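PDB 4ZXW: C-domain type II peptide synthetase from Streptomyces globisporus, which belongs to the condensation-domain family of peptide synthetases, a branch of the CoA-dependent acyltransferase clan. Local coordinates for residues 120-125 with 394-399; 155-160 with 309-314; 224-229 with 287-292; 404-409 with 427-432. One frame throughout, in Å; residues are numbered along the deposited sequence.

Contact 1 of 4, residues 120-125 with 394-399; sequences LLNEVE and WERQLS. With FRU (beta-D-fructofuranose), chain C.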
# COMPACT_ATOMS: atom_id res chain seq x y z
N LEU A 120 -1.31 -2.03 19.91
CA LEU A 120 -2.01 -3.21 19.45
C LEU A 120 -1.82 -3.39 17.94
O LEU A 120 -1.67 -4.51 17.46
CB LEU A 120 -3.50 -3.14 19.78
CG LEU A 120 -4.34 -4.24 19.14
CD1 LEU A 120 -3.74 -5.61 19.50
CD2 LEU A 120 -5.80 -4.11 19.60
N LEU A 121 -1.88 -2.30 17.20
CA LEU A 121 -1.74 -2.38 15.74
C LEU A 121 -0.35 -2.89 15.38
O LEU A 121 -0.16 -3.70 14.45
CB LEU A 121 -1.98 -1.01 15.11
CG LEU A 121 -2.52 -0.87 13.70
CD1 LEU A 121 -3.58 -1.89 13.41
CD2 LEU A 121 -3.08 0.55 13.55
N ASN A 122 0.65 -2.38 16.10
CA ASN A 122 2.01 -2.79 15.86
C ASN A 122 2.15 -4.27 16.19
O ASN A 122 2.83 -5.02 15.47
CB ASN A 122 2.98 -1.96 16.68
CG ASN A 122 3.31 -0.64 16.02
OD1 ASN A 122 2.60 -0.20 15.11
ND2 ASN A 122 4.38 0.01 16.47
N GLU A 123 1.51 -4.70 17.28
CA GLU A 123 1.69 -6.07 17.72
C GLU A 123 1.10 -6.98 16.65
O GLU A 123 1.72 -7.95 16.22
CB GLU A 123 1.04 -6.34 19.07
CG GLU A 123 1.51 -7.67 19.65
CD GLU A 123 0.51 -8.34 20.55
OE1 GLU A 123 0.02 -7.67 21.49
OE2 GLU A 123 0.23 -9.55 20.34
N VAL A 124 -0.10 -6.66 16.19
CA VAL A 124 -0.71 -7.47 15.16
C VAL A 124 0.17 -7.50 13.91
O VAL A 124 0.41 -8.58 13.36
CB VAL A 124 -2.14 -6.97 14.87
CG1 VAL A 124 -2.74 -7.67 13.68
CG2 VAL A 124 -3.02 -7.19 16.12
N GLU A 125 0.69 -6.35 13.46
CA GLU A 125 1.49 -6.33 12.24
C GLU A 125 2.81 -7.08 12.45
O GLU A 125 3.44 -7.50 11.49
CB GLU A 125 1.78 -4.87 11.79
CG GLU A 125 2.48 -4.73 10.44
CD GLU A 125 2.75 -3.25 10.02
OE1 GLU A 125 1.85 -2.38 10.26
OE2 GLU A 125 3.86 -2.99 9.45
N TRP A 394 -5.66 6.48 10.20
CA TRP A 394 -4.56 6.64 9.23
C TRP A 394 -3.27 7.05 9.88
O TRP A 394 -2.20 6.54 9.52
CB TRP A 394 -4.90 7.69 8.16
CG TRP A 394 -5.85 7.18 7.17
CD1 TRP A 394 -7.15 7.57 7.01
CD2 TRP A 394 -5.61 6.17 6.18
NE1 TRP A 394 -7.74 6.87 5.98
CE2 TRP A 394 -6.81 5.99 5.46
CE3 TRP A 394 -4.49 5.39 5.84
CZ2 TRP A 394 -6.93 5.07 4.42
CZ3 TRP A 394 -4.61 4.47 4.80
CH2 TRP A 394 -5.82 4.32 4.11
N GLU A 395 -3.36 7.99 10.81
CA GLU A 395 -2.20 8.57 11.46
C GLU A 395 -1.70 7.60 12.52
O GLU A 395 -2.36 7.42 13.53
CB GLU A 395 -2.55 9.90 12.09
CG GLU A 395 -1.70 11.07 11.63
CD GLU A 395 -2.13 12.37 12.28
OE1 GLU A 395 -2.11 13.43 11.60
OE2 GLU A 395 -2.50 12.32 13.48
N ARG A 396 -0.59 6.93 12.26
CA ARG A 396 0.07 6.14 13.29
C ARG A 396 1.39 6.79 13.50
O ARG A 396 2.13 6.99 12.54
CB ARG A 396 0.27 4.69 12.87
CG ARG A 396 -0.99 3.99 12.52
CD ARG A 396 -0.71 2.74 11.74
NE ARG A 396 0.07 1.72 12.44
CZ ARG A 396 0.51 0.62 11.83
NH1 ARG A 396 0.29 0.44 10.53
NH2 ARG A 396 1.19 -0.31 12.51
N GLN A 397 1.71 7.15 14.72
CA GLN A 397 2.98 7.80 14.89
C GLN A 397 3.99 6.87 15.53
O GLN A 397 5.18 7.19 15.58
CB GLN A 397 2.77 9.09 15.66
CG GLN A 397 2.22 10.16 14.69
CD GLN A 397 1.73 11.39 15.38
OE1 GLN A 397 2.49 12.33 15.58
NE2 GLN A 397 0.46 11.39 15.76
N LEU A 398 3.54 5.70 15.93
CA LEU A 398 4.44 4.73 16.54
C LEU A 398 5.10 3.95 15.42
O LEU A 398 4.44 3.28 14.63
CB LEU A 398 3.67 3.82 17.46
CG LEU A 398 4.43 3.18 18.60
CD1 LEU A 398 4.83 4.23 19.58
CD2 LEU A 398 3.49 2.18 19.25
N SER A 399 6.40 4.05 15.36
CA SER A 399 7.13 3.31 14.37
C SER A 399 7.34 1.84 14.81
O SER A 399 6.98 1.40 15.91
CB SER A 399 8.44 4.01 14.11
OG SER A 399 8.20 5.30 13.60
C1 FRU C . -2.29 2.91 8.05
C2 FRU C . -1.04 3.08 7.19
C3 FRU C . 0.18 3.62 7.92
C4 FRU C . 1.00 4.53 6.97
C5 FRU C . -0.13 5.02 6.07
C6 FRU C . 0.40 5.17 4.64
O1 FRU C . -2.29 1.70 8.80
O2 FRU C . -0.53 1.84 6.72
O3 FRU C . 0.73 2.88 9.02
O4 FRU C . 1.76 5.59 7.56
O5 FRU C . -1.21 4.04 6.12
O6 FRU C . 0.89 3.89 4.16
O HOH W 1 0.94 2.04 15.23
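Leu121 of helix 110-126 lies against one face of the Arg396 guanidinium. Its CG sits 3.7 Å above that plane, offset toward the rim. The Leu121 CD2 methyl is 3.5 Å from Arg396 NE. Asn122, one residue on, works at the edge of the same group. Arg396 NH2 donates to Asn122 OD1 over 3.0 Å, with the amide and guanidinium planes 66° apart. A water accepts a bond from Arg396 NE at 2.9 Å and also lies beside Asn122 OD1. Asn122 ND2 lies 3.0 Å from Ser399 O, with the Leu398 CD2 methyl beside it. A turn later comes Glu125, its chain extended (chi1 -174°, chi2 180°). Its OE1 forms a salt bridge with Arg396, taking bonds in the guanidinium plane from NH2 at 3.1 Å and NH1 at 3.2 Å. Arg246 forms a second salt bridge to OE1, while OE2 accepts from Ser404 N. Arg396 NH1 also makes two weak bonds to the bound fructofuranose, through O3 and O1. Helix and loop are thus joined mainly through one arginine. Two arginines around Glu125 OE1 would probably stabilise its negative charge.

Contact 2 of 4, residues 155-160 with 309-314; sequences AHHTAA and SFINFL. With 4T7 ((1R)-1-(naphthalen-2-yl)ethane-1,2-diol), chain E.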
# COMPACT_ATOMS: atom_id res chain seq x y z
N ALA A 155 -4.67 -8.91 6.67
CA ALA A 155 -4.97 -9.77 5.53
C ALA A 155 -3.68 -10.03 4.76
O ALA A 155 -2.81 -9.17 4.73
CB ALA A 155 -6.01 -9.13 4.61
N HIS A 156 -3.52 -11.21 4.17
CA HIS A 156 -2.30 -11.40 3.37
C HIS A 156 -2.36 -10.44 2.20
O HIS A 156 -3.41 -10.25 1.56
CB HIS A 156 -2.12 -12.84 2.88
CG HIS A 156 -0.69 -13.18 2.58
ND1 HIS A 156 -0.12 -12.97 1.34
CD2 HIS A 156 0.30 -13.64 3.37
CE1 HIS A 156 1.16 -13.29 1.39
NE2 HIS A 156 1.44 -13.71 2.61
N HIS A 157 -1.23 -9.81 1.92
CA HIS A 157 -1.24 -8.68 0.98
C HIS A 157 -1.30 -9.21 -0.48
O HIS A 157 -1.47 -8.43 -1.40
CB HIS A 157 -0.02 -7.80 1.27
CG HIS A 157 0.00 -6.48 0.57
ND1 HIS A 157 -1.12 -5.90 -0.00
CD2 HIS A 157 1.01 -5.59 0.39
CE1 HIS A 157 -0.79 -4.73 -0.52
NE2 HIS A 157 0.49 -4.52 -0.30
N THR A 158 -1.18 -10.52 -0.67
CA THR A 158 -1.50 -11.14 -1.98
C THR A 158 -3.02 -11.20 -2.22
O THR A 158 -3.46 -11.33 -3.38
CB THR A 158 -0.91 -12.59 -2.12
OG1 THR A 158 -1.51 -13.47 -1.14
CG2 THR A 158 0.58 -12.56 -1.97
N ALA A 159 -3.79 -11.14 -1.14
CA ALA A 159 -5.26 -11.26 -1.18
C ALA A 159 -5.98 -9.91 -1.15
O ALA A 159 -7.13 -9.82 -1.59
CB ALA A 159 -5.76 -12.09 0.00
N ALA A 160 -5.32 -8.89 -0.63
CA ALA A 160 -5.97 -7.60 -0.39
C ALA A 160 -5.01 -6.43 -0.51
O ALA A 160 -3.89 -6.50 0.01
CB ALA A 160 -6.62 -7.60 1.00
N SER A 309 -5.86 -7.86 -4.57
CA SER A 309 -4.83 -6.85 -4.63
C SER A 309 -4.65 -6.43 -6.07
O SER A 309 -4.15 -7.19 -6.87
CB SER A 309 -3.53 -7.35 -4.05
OG SER A 309 -2.58 -6.30 -4.04
N PHE A 310 -5.06 -5.21 -6.37
CA PHE A 310 -5.11 -4.68 -7.73
C PHE A 310 -3.96 -3.78 -8.09
O PHE A 310 -3.77 -3.48 -9.26
CB PHE A 310 -6.39 -3.84 -7.94
CG PHE A 310 -7.65 -4.67 -8.07
CD1 PHE A 310 -8.12 -5.41 -7.00
CD2 PHE A 310 -8.35 -4.71 -9.28
CE1 PHE A 310 -9.27 -6.18 -7.13
CE2 PHE A 310 -9.50 -5.47 -9.41
CZ PHE A 310 -9.95 -6.21 -8.33
N ILE A 311 -3.21 -3.32 -7.09
CA ILE A 311 -2.19 -2.29 -7.31
C ILE A 311 -1.18 -2.68 -8.40
O ILE A 311 -0.93 -3.86 -8.64
CB ILE A 311 -1.45 -1.97 -6.04
CG1 ILE A 311 -0.82 -3.26 -5.47
CG2 ILE A 311 -2.39 -1.27 -5.05
CD1 ILE A 311 0.11 -3.00 -4.33
N ASN A 312 -0.60 -1.68 -9.05
CA ASN A 312 0.25 -1.95 -10.21
C ASN A 312 1.49 -1.08 -10.17
O ASN A 312 1.44 0.15 -10.06
CB ASN A 312 -0.53 -1.73 -11.51
CG ASN A 312 0.32 -2.00 -12.77
OD1 ASN A 312 0.94 -3.07 -12.92
ND2 ASN A 312 0.38 -1.02 -13.65
N PHE A 313 2.62 -1.77 -10.27
CA PHE A 313 3.95 -1.21 -10.30
C PHE A 313 4.05 -0.38 -11.56
O PHE A 313 3.82 -0.91 -12.63
CB PHE A 313 4.97 -2.33 -10.31
CG PHE A 313 6.35 -1.95 -9.88
CD1 PHE A 313 6.61 -1.60 -8.57
CD2 PHE A 313 7.41 -2.04 -10.77
CE1 PHE A 313 7.90 -1.29 -8.17
CE2 PHE A 313 8.69 -1.73 -10.37
CZ PHE A 313 8.94 -1.36 -9.06
N LEU A 314 4.38 0.89 -11.43
CA LEU A 314 4.29 1.83 -12.56
C LEU A 314 5.50 2.74 -12.59
O LEU A 314 5.63 3.61 -11.72
CB LEU A 314 3.01 2.65 -12.44
CG LEU A 314 2.71 3.66 -13.55
CD1 LEU A 314 2.57 2.92 -14.83
CD2 LEU A 314 1.43 4.41 -13.22
CAI 4T7 E . 6.51 -2.85 -2.12
CAM 4T7 E . 7.67 -3.03 -2.88
CAG 4T7 E . 8.75 -2.16 -2.74
CAD 4T7 E . 9.93 -2.36 -3.48
CAC 4T7 E . 10.03 -3.44 -4.35
CAF 4T7 E . 8.95 -4.32 -4.49
CAL 4T7 E . 7.78 -4.12 -3.74
CAH 4T7 E . 6.69 -4.99 -3.86
CAE 4T7 E . 5.54 -4.77 -3.12
CAK 4T7 E . 5.41 -3.71 -2.22
CAN 4T7 E . 4.18 -3.53 -1.47
OAB 4T7 E . 4.36 -3.15 -0.08
CAJ 4T7 E . 3.25 -2.48 -2.10
OAA 4T7 E . 2.04 -2.33 -1.33
O HOH W 2 0.39 -6.90 -2.93
O HOH W 3 -5.47 -10.68 -5.21
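Ser309 meets the turn that follows strand 148-156. Its CB lies 3.5 Å from His157 O, and it also packs near the carbonyl carbon of Ala160. No direct hydrogen bond joins the two segments; two waters do that work. One donates to His157 O at 2.9 Å and is also hydrogen-bonded to Ser309 OG. The same water rests over the centre of the His157 ring, 3.3 Å above its plane. The second water accepts from Ser309 N at 2.9 Å and donates to Thr158 O. The next residue, Phe310, uses its backbone N to bind the Asp161 carboxylate. His156, His157 and Asp161 belong to the HHxxxD sequence motif that marks condensation domains, and the loop at 309-311 packs beside it. Ile311 follows. Its CG1 stands between the backbone N and the carbonyl carbon (chi1 56°), which brings CD1 to 4.3 Å from His157 CE1. That methyl is also 3.6 Å from OAA of the bound naphthyl-ethanediol. The His157 ring is held at both nitrogens. ND1 donates to Ala160 O over 2.8 Å, close to the ring plane. NE2 shares a nearly straight hydrogen bond of 2.9 Å with ligand OAA (172°). Tyr46 stacks on the ring. Farther along, strand 312-319 begins.

Contact 3 of 4, residues 224-229 with 287-292; sequences RIIGLE and LDITVP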
# COMPACT_ATOMS: atom_id res chain seq x y z
N ARG A 224 16.83 3.17 -16.12
CA ARG A 224 17.13 2.29 -14.98
C ARG A 224 16.41 2.84 -13.76
O ARG A 224 16.59 4.02 -13.42
CB ARG A 224 18.63 2.22 -14.67
CG ARG A 224 19.51 1.66 -15.76
CD ARG A 224 19.46 0.15 -15.80
NE ARG A 224 20.42 -0.40 -16.76
CZ ARG A 224 20.27 -0.35 -18.08
NH1 ARG A 224 19.22 0.24 -18.63
NH2 ARG A 224 21.20 -0.88 -18.86
N ILE A 225 15.63 2.02 -13.08
CA ILE A 225 15.05 2.49 -11.83
C ILE A 225 16.18 2.88 -10.92
O ILE A 225 17.14 2.16 -10.82
CB ILE A 225 14.16 1.47 -11.18
CG1 ILE A 225 12.93 1.28 -12.07
CG2 ILE A 225 13.76 1.93 -9.76
CD1 ILE A 225 12.03 0.15 -11.63
N ILE A 226 16.07 4.03 -10.29
CA ILE A 226 17.14 4.54 -9.46
C ILE A 226 17.35 3.66 -8.23
O ILE A 226 16.40 3.32 -7.50
CB ILE A 226 16.87 5.99 -9.08
CG1 ILE A 226 18.16 6.67 -8.66
CG2 ILE A 226 15.89 6.08 -7.97
CD1 ILE A 226 18.12 8.12 -8.95
N GLY A 227 18.61 3.28 -8.02
CA GLY A 227 18.99 2.49 -6.86
C GLY A 227 19.54 3.34 -5.74
O GLY A 227 20.28 4.28 -5.95
N LEU A 228 19.15 3.01 -4.52
CA LEU A 228 19.69 3.67 -3.35
C LEU A 228 20.78 2.79 -2.77
O LEU A 228 20.59 1.57 -2.63
CB LEU A 228 18.60 3.91 -2.31
CG LEU A 228 17.36 4.66 -2.77
CD1 LEU A 228 16.28 4.47 -1.79
CD2 LEU A 228 17.65 6.12 -2.89
N GLU A 229 21.92 3.39 -2.41
CA GLU A 229 23.01 2.63 -1.82
C GLU A 229 22.69 2.17 -0.40
O GLU A 229 22.38 2.97 0.49
CB GLU A 229 24.30 3.43 -1.82
CG GLU A 229 25.55 2.54 -1.66
CD GLU A 229 26.84 3.25 -2.02
OE1 GLU A 229 27.44 2.94 -3.07
OE2 GLU A 229 27.27 4.12 -1.23
N LEU A 287 19.96 13.21 -12.92
CA LEU A 287 18.98 14.12 -13.50
C LEU A 287 17.88 13.37 -14.27
O LEU A 287 16.74 13.84 -14.38
CB LEU A 287 19.68 15.11 -14.42
CG LEU A 287 20.47 16.21 -13.68
CD1 LEU A 287 21.27 17.05 -14.67
CD2 LEU A 287 19.54 17.12 -12.82
N ASP A 288 18.24 12.19 -14.79
CA ASP A 288 17.27 11.32 -15.43
C ASP A 288 16.79 10.31 -14.36
O ASP A 288 17.49 9.37 -14.05
CB ASP A 288 17.90 10.63 -16.63
CG ASP A 288 17.11 9.46 -17.12
OD1 ASP A 288 15.88 9.44 -16.92
OD2 ASP A 288 17.74 8.53 -17.69
N ILE A 289 15.62 10.58 -13.78
CA ILE A 289 15.16 9.92 -12.57
C ILE A 289 13.99 9.00 -12.90
O ILE A 289 12.90 9.50 -13.24
CB ILE A 289 14.70 10.95 -11.50
CG1 ILE A 289 15.81 11.95 -11.15
CG2 ILE A 289 14.14 10.26 -10.22
CD1 ILE A 289 16.91 11.36 -10.34
N THR A 290 14.17 7.68 -12.81
CA THR A 290 13.04 6.76 -12.91
C THR A 290 12.76 6.17 -11.53
O THR A 290 13.66 5.62 -10.90
CB THR A 290 13.30 5.64 -13.91
OG1 THR A 290 13.58 6.23 -15.18
CG2 THR A 290 12.08 4.73 -14.05
N VAL A 291 11.51 6.33 -11.10
CA VAL A 291 11.04 5.88 -9.80
C VAL A 291 9.64 5.30 -9.95
O VAL A 291 8.73 5.98 -10.40
CB VAL A 291 11.00 7.01 -8.75
CG1 VAL A 291 10.24 6.56 -7.49
CG2 VAL A 291 12.40 7.44 -8.38
N PRO A 292 9.46 4.03 -9.55
CA PRO A 292 8.13 3.44 -9.67
C PRO A 292 7.21 3.91 -8.56
O PRO A 292 7.65 4.31 -7.47
CB PRO A 292 8.41 1.94 -9.55
CG PRO A 292 9.62 1.86 -8.69
CD PRO A 292 10.44 3.10 -8.99
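One direct hydrogen bond ties the backbones of Ile226 and Thr290. Ile226 N donates to Thr290 O over 3.0 Å, almost straight at 169°. The same carbonyl oxygen lies 3.5 Å from Ile225 CA in a CA-H...O contact. Arg224 O in turn rests 3.7 Å from Thr290 CB. The apolar contacts flank this bond. Ile225 CG2, anti to its own N, touches Pro292 CD at 3.6 Å. The Ile225 and Thr290 side chains cross at about a right angle, CG1 near CG2. Ile226 uses two methyls: its CD1 meets Ile289 CD1 at 3.7 Å, and its CG2 meets Val291 CG2 at 3.8 Å. The two segments lead into different sheets. Strand 227-229 is an outermost strand of the five-stranded sheet, next to strand 366-373. Strand 288-295 pairs antiparallel with strand 312-319. Ile225 and Pro292 both pack on Phe313 of that partner strand, and Val291 faces Phe273 and Leu280 of helix 268-284. The contact therefore joins the approach to one sheet's edge strand to the other sheet. Its chemistry is mostly aliphatic, so shape and burial carry it, while the single backbone bond pairs Ile226 N with Thr290 O in a buried, apolar setting.

Contact 4 of 4, residues 404-409 with 427-432; sequences SDIPDG and GYNTNR. With 4T7 ((1R)-1-(naphthalen-2-yl)ethane-1,2-diol), chain E.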
# COMPACT_ATOMS: atom_id res chain seq x y z
N SER A 404 5.26 -5.45 8.51
CA SER A 404 4.91 -6.06 7.23
C SER A 404 6.10 -6.07 6.32
O SER A 404 6.87 -5.11 6.28
CB SER A 404 3.79 -5.33 6.55
OG SER A 404 2.65 -5.30 7.36
N ASP A 405 6.24 -7.16 5.60
CA ASP A 405 7.36 -7.35 4.71
C ASP A 405 7.34 -6.41 3.50
O ASP A 405 6.31 -6.24 2.87
CB ASP A 405 7.36 -8.79 4.22
CG ASP A 405 8.59 -9.11 3.39
OD1 ASP A 405 9.62 -9.51 3.99
OD2 ASP A 405 8.51 -8.98 2.15
N ILE A 406 8.48 -5.82 3.18
CA ILE A 406 8.71 -5.25 1.84
C ILE A 406 9.60 -6.23 1.07
O ILE A 406 10.76 -6.47 1.47
CB ILE A 406 9.33 -3.85 1.89
CG1 ILE A 406 8.28 -2.82 2.31
CG2 ILE A 406 9.83 -3.42 0.50
CD1 ILE A 406 8.90 -1.54 2.85
N PRO A 407 9.08 -6.82 -0.01
CA PRO A 407 9.82 -7.90 -0.66
C PRO A 407 11.31 -7.61 -0.89
O PRO A 407 12.14 -8.46 -0.58
CB PRO A 407 9.07 -8.06 -1.99
CG PRO A 407 7.68 -7.79 -1.63
CD PRO A 407 7.73 -6.68 -0.59
N ASP A 408 11.67 -6.44 -1.39
CA ASP A 408 13.08 -6.19 -1.71
C ASP A 408 13.24 -4.75 -2.17
O ASP A 408 13.35 -4.47 -3.37
CB ASP A 408 13.56 -7.19 -2.79
CG ASP A 408 15.09 -7.35 -2.82
OD1 ASP A 408 15.83 -6.35 -2.65
OD2 ASP A 408 15.54 -8.52 -3.02
N GLY A 409 13.26 -3.83 -1.20
CA GLY A 409 13.37 -2.43 -1.50
C GLY A 409 13.00 -1.49 -0.38
O GLY A 409 12.99 -1.86 0.80
N GLY A 427 9.35 2.56 4.84
CA GLY A 427 9.65 1.19 5.17
C GLY A 427 10.89 0.75 4.42
O GLY A 427 11.13 1.15 3.28
N TYR A 428 11.68 -0.07 5.09
CA TYR A 428 12.93 -0.56 4.54
C TYR A 428 13.31 -1.88 5.22
O TYR A 428 12.77 -2.25 6.30
CB TYR A 428 14.02 0.47 4.74
CG TYR A 428 14.12 0.86 6.19
CD1 TYR A 428 13.30 1.84 6.71
CD2 TYR A 428 15.00 0.24 7.04
CE1 TYR A 428 13.36 2.19 8.07
CE2 TYR A 428 15.08 0.60 8.39
CZ TYR A 428 14.25 1.58 8.89
OH TYR A 428 14.30 1.95 10.22
N ASN A 429 14.22 -2.58 4.55
CA ASN A 429 14.74 -3.86 4.98
C ASN A 429 15.90 -3.63 5.93
O ASN A 429 16.90 -2.99 5.59
CB ASN A 429 15.22 -4.70 3.80
CG ASN A 429 14.13 -5.01 2.78
OD1 ASN A 429 14.43 -5.18 1.60
ND2 ASN A 429 12.88 -5.10 3.23
N THR A 430 15.74 -4.19 7.12
CA THR A 430 16.68 -4.00 8.20
C THR A 430 17.96 -4.80 7.97
O THR A 430 18.97 -4.52 8.58
CB THR A 430 16.02 -4.37 9.55
OG1 THR A 430 15.43 -5.67 9.48
CG2 THR A 430 14.93 -3.34 9.91
N ASN A 431 17.91 -5.78 7.06
CA ASN A 431 19.12 -6.48 6.60
C ASN A 431 19.92 -5.69 5.57
O ASN A 431 20.94 -6.17 5.12
CB ASN A 431 18.78 -7.83 5.96
CG ASN A 431 17.60 -7.73 5.01
OD1 ASN A 431 16.53 -7.29 5.41
ND2 ASN A 431 17.80 -8.08 3.74
N ARG A 432 19.45 -4.50 5.19
CA ARG A 432 20.12 -3.68 4.19
C ARG A 432 20.36 -2.22 4.63
O ARG A 432 21.33 -1.60 4.20
CB ARG A 432 19.31 -3.66 2.89
CG ARG A 432 19.23 -5.00 2.17
CD ARG A 432 20.60 -5.64 1.83
NE ARG A 432 21.38 -4.89 0.85
CZ ARG A 432 21.13 -4.86 -0.46
NH1 ARG A 432 20.13 -5.55 -0.97
NH2 ARG A 432 21.88 -4.11 -1.26
CAI 4T7 E . 6.51 -2.85 -2.12
CAM 4T7 E . 7.67 -3.03 -2.88
CAG 4T7 E . 8.75 -2.16 -2.74
CAD 4T7 E . 9.93 -2.36 -3.48
CAC 4T7 E . 10.03 -3.44 -4.35
CAF 4T7 E . 8.95 -4.32 -4.49
CAL 4T7 E . 7.78 -4.12 -3.74
CAH 4T7 E . 6.69 -4.99 -3.86
CAE 4T7 E . 5.54 -4.77 -3.12
CAK 4T7 E . 5.41 -3.71 -2.22
CAN 4T7 E . 4.18 -3.53 -1.47
OAB 4T7 E . 4.36 -3.15 -0.08
CAJ 4T7 E . 3.25 -2.48 -2.10
OAA 4T7 E . 2.04 -2.33 -1.33
O HOH W 4 15.12 -1.81 2.00
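Loop 404-409 runs past the end of strand 422-429, with its closest CA pair, Gly409 and Tyr428, 6.3 Å apart and no backbone-to-backbone bond across. The loop leads into strand 410-416, which forms a beta hairpin of the five-stranded sheet with 422-429, and Gly427 still pairs with Leu411 there. At the contact itself the Asn429 side chain bridges the two backbones. Its ND2 donates to a lone pair of Ile406 O in the carbonyl plane, at 3.1 Å. Its OD1 accepts a weak bond of 3.3 Å from Gly409 N. Gln367 also donates to OD1, and Lys240 also binds Ile406 O, so both acceptors have a second partner. A water takes a bond of 2.8 Å from Asn429 N and lies near Gly409 O, though at a doubtfully short distance. Ile406 works in two directions. With CG1 anti to the carbonyl carbon (chi1 -75°), its CD1 reaches the backbone of Gly427, 3.4 Å from that residue's C. Gly427 has no side chain to stand in the way. The other branch, CG2, packs against the bound naphthyl-ethanediol, 3.6 Å from CAG. Pro407 and Gly409 line the same ligand. The Asp408 carboxylate is bonded to Gln367 and forms a salt bridge with Arg234. The far ring of the naphthalene comes against the loop backbone, where its CAC lies 3.6 Å from Asp408 O.

Contacts 2, 3 and 4 are buried; contact 1 is partly buried. Contact 1 is the charged one, built round a salt bridge beside a sugar. Contact 3, about 20 Å from the chain centre, is nearly all aliphatic. Contacts 2 and 4 touch the same naphthyl-ethanediol: contact 2 grips a hydroxyl through a histidine, while contact 4 packs on the aromatic part. Contacts 2 and 3 hold paired strands, 312-319 and 288-295, and meet where Phe313 packs on Pro292. Contacts 3 and 4 both reach the five-stranded sheet. Contacts 1 and 4 use one loop between strands 388-392 and 410-416, and they meet at Glu125 and Ser404.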